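PDB 6CPY: GRMZM2G135359 pseudokinase from Zea mays, which is a membrane receptor-like pseudokinase whose kinase-fold domain, the part described here, probably acts in signalling and may bind ATP. Local coordinates for residues 147-152 / 181-186. Residues are numbered along the deposited sequence; the frame is centred on the assembly and turned at random. Where two conformers were deposited one is given.
Sequences RLRISM and TDDFAA
Helix residue Ile150 and Ala186 bring their CA atoms within 4.9 Å, where one side of helix 144-164 meets the end of the 181-186 loop. In the C-lobe of this kinase fold the helix is the one called αE, and the loop closes the β7-β8 hairpin, strands 178-180 and 186-188. The hairpin end is a type I turn from Thr181 to Phe184 followed by a G1 beta bulge: Phe184 N bonds to Thr181 O, Thr181 N to Ala185 O, and Phe184 adopts the left-handed conformation (phi 63°). Thr181 suits the first turn position because its OG1 also accepts from Ala185 N, at 3.0 Å, bracing the bulge.

Arg149 has the length to span from helix to turn. Its chain bends at chi2 and chi3 (-40°), carrying NH2 to Asp183. Asp183 OD1 meets the Arg149 guanidinium at its edge, in plane, though at 3.5 Å from Arg149 NH2 the hydrogen bond within this salt bridge is weak. The small side chain of Ala185 lets Arg149 NH2 pass 3.7 Å from Ala185 CB.

Ile150 packs beside the arginine, meeting both backbone and methyl. Ile150 CG1 lies 3.3 Å from Phe184 O, a carbonyl buried here with no polar partner, while CG2 packs on the methyl of Ala186; a side chain this small lets the strand come close to the helix backbone. The Phe184 ring leads away, to an edge-to-face stack with His133. One water completes the join, donating to Arg149 O at 2.7 Å and accepting from Ala186 N at 2.9 Å.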
loop_
_atom_site.group_PDB
_atom_site.type_symbol
_atom_site.label_atom_id
_atom_site.label_comp_id
_atom_site.label_asym_id
_atom_site.label_seq_id
_atom_site.Cartn_x
_atom_site.Cartn_y
_atom_site.Cartn_z
ATOM N N ARG A 147 -5.596 -6.173 14.542
ATOM C CA ARG A 147 -4.710 -6.890 13.638
ATOM C C ARG A 147 -5.448 -7.749 12.609
ATOM O O ARG A 147 -5.026 -7.839 11.474
ATOM C CB ARG A 147 -3.688 -7.698 14.417
ATOM C CG ARG A 147 -2.770 -6.789 15.206
ATOM C CD ARG A 147 -1.504 -7.467 15.658
ATOM N NE ARG A 147 -0.896 -6.687 16.732
ATOM C CZ ARG A 147 0.361 -6.802 17.144
ATOM N NH1 ARG A 147 1.203 -7.650 16.572
ATOM N NH2 ARG A 147 0.764 -6.059 18.158
ATOM N N LEU A 148 -6.544 -8.386 13.011
ATOM C CA LEU A 148 -7.343 -9.154 12.075
ATOM C C LEU A 148 -8.033 -8.268 11.045
ATOM O O LEU A 148 -8.069 -8.610 9.874
ATOM C CB LEU A 148 -8.357 -10.037 12.816
ATOM C CG LEU A 148 -7.802 -11.448 13.092
ATOM C CD1 LEU A 148 -6.400 -11.455 13.673
ATOM C CD2 LEU A 148 -8.767 -12.204 13.994
ATOM N N ARG A 149 -8.568 -7.139 11.491
ATOM C CA ARG A 149 -9.153 -6.166 10.574
ATOM C C ARG A 149 -8.157 -5.663 9.540
ATOM O O ARG A 149 -8.485 -5.533 8.383
ATOM C CB ARG A 149 -9.707 -4.965 11.331
ATOM C CG ARG A 149 -10.993 -5.222 12.090
ATOM C CD ARG A 149 -11.911 -4.014 11.965
ATOM N NE ARG A 149 -11.178 -2.756 12.050
ATOM C CZ ARG A 149 -11.520 -1.621 11.433
ATOM N NH1 ARG A 149 -12.596 -1.545 10.650
ATOM N NH2 ARG A 149 -10.769 -0.546 11.595
ATOM N N ILE A 150 -6.938 -5.372 9.976
ATOM C CA ILE A 150 -5.894 -4.918 9.076
ATOM C C ILE A 150 -5.529 -6.031 8.090
ATOM O O ILE A 150 -5.477 -5.811 6.884
ATOM C CB ILE A 150 -4.660 -4.443 9.870
ATOM C CG1 ILE A 150 -4.986 -3.113 10.576
ATOM C CG2 ILE A 150 -3.438 -4.325 8.961
ATOM C CD1 ILE A 150 -4.042 -2.780 11.710
ATOM N N SER A 151 -5.326 -7.237 8.608
ATOM C CA SER A 151 -5.013 -8.390 7.760
ATOM C C SER A 151 -6.074 -8.642 6.667
ATOM O O SER A 151 -5.736 -8.917 5.509
ATOM C CB SER A 151 -4.856 -9.655 8.649
ATOM O OG SER A 151 -3.826 -9.498 9.621
ATOM N N MET A 152 -7.345 -8.560 7.038
ATOM C CA MET A 152 -8.439 -8.795 6.099
ATOM C C MET A 152 -8.499 -7.676 5.071
ATOM O O MET A 152 -8.584 -7.941 3.868
ATOM C CB MET A 152 -9.781 -8.916 6.823
ATOM C CG MET A 152 -10.880 -9.559 5.978
ATOM S SD MET A 152 -10.513 -11.285 5.579
ATOM C CE MET A 152 -9.453 -11.588 6.972
ATOM N N THR A 181 -6.044 4.014 8.767
ATOM C CA THR A 181 -7.064 5.066 8.869
ATOM C C THR A 181 -7.320 5.437 10.327
ATOM O O THR A 181 -6.748 4.836 11.237
ATOM C CB THR A 181 -8.414 4.624 8.261
ATOM O OG1 THR A 181 -9.005 3.592 9.071
ATOM C CG2 THR A 181 -8.244 4.129 6.839
ATOM N N ASP A 182 -8.194 6.423 10.539
ATOM C CA ASP A 182 -8.512 6.906 11.891
ATOM C C ASP A 182 -9.054 5.840 12.865
ATOM O O ASP A 182 -8.913 6.002 14.083
ATOM C CB ASP A 182 -9.461 8.118 11.833
ATOM C CG ASP A 182 -10.780 7.817 11.137
ATOM O OD1 ASP A 182 -10.983 6.683 10.641
ATOM O OD2 ASP A 182 -11.622 8.741 11.080
ATOM N N ASP A 183 -9.669 4.767 12.348
ATOM C CA ASP A 183 -10.058 3.620 13.196
ATOM C C ASP A 183 -9.269 2.342 12.860
ATOM O O ASP A 183 -9.748 1.208 13.049
ATOM C CB ASP A 183 -11.575 3.384 13.168
ATOM C CG ASP A 183 -12.104 3.082 11.793
ATOM O OD1 ASP A 183 -11.300 2.807 10.870
ATOM O OD2 ASP A 183 -13.344 3.118 11.639
ATOM N N PHE A 184 -8.047 2.558 12.383
ATOM C CA PHE A 184 -7.058 1.511 12.142
ATOM C C PHE A 184 -7.459 0.482 11.091
ATOM O O PHE A 184 -7.072 -0.676 11.177
ATOM C CB PHE A 184 -6.648 0.862 13.465
ATOM C CG PHE A 184 -5.993 1.824 14.399
ATOM C CD1 PHE A 184 -4.631 2.052 14.328
ATOM C CD2 PHE A 184 -6.753 2.567 15.296
ATOM C CE1 PHE A 184 -4.021 2.966 15.165
ATOM C CE2 PHE A 184 -6.150 3.493 16.136
ATOM C CZ PHE A 184 -4.779 3.686 16.072
ATOM N N ALA A 185 -8.226 0.903 10.090
ATOM C CA ALA A 185 -8.427 0.074 8.911
ATOM C C ALA A 185 -7.200 0.193 8.003
ATOM O O ALA A 185 -6.495 1.208 8.016
ATOM C CB ALA A 185 -9.685 0.484 8.166
ATOM N N ALA A 186 -6.953 -0.841 7.208
ATOM C CA ALA A 186 -5.814 -0.855 6.310
ATOM C C ALA A 186 -6.075 -0.039 5.048
ATOM O O ALA A 186 -7.148 -0.122 4.471
ATOM C CB ALA A 186 -5.472 -2.282 5.914
HETATM O O HOH W 1 -8.760 -3.070 7.334
#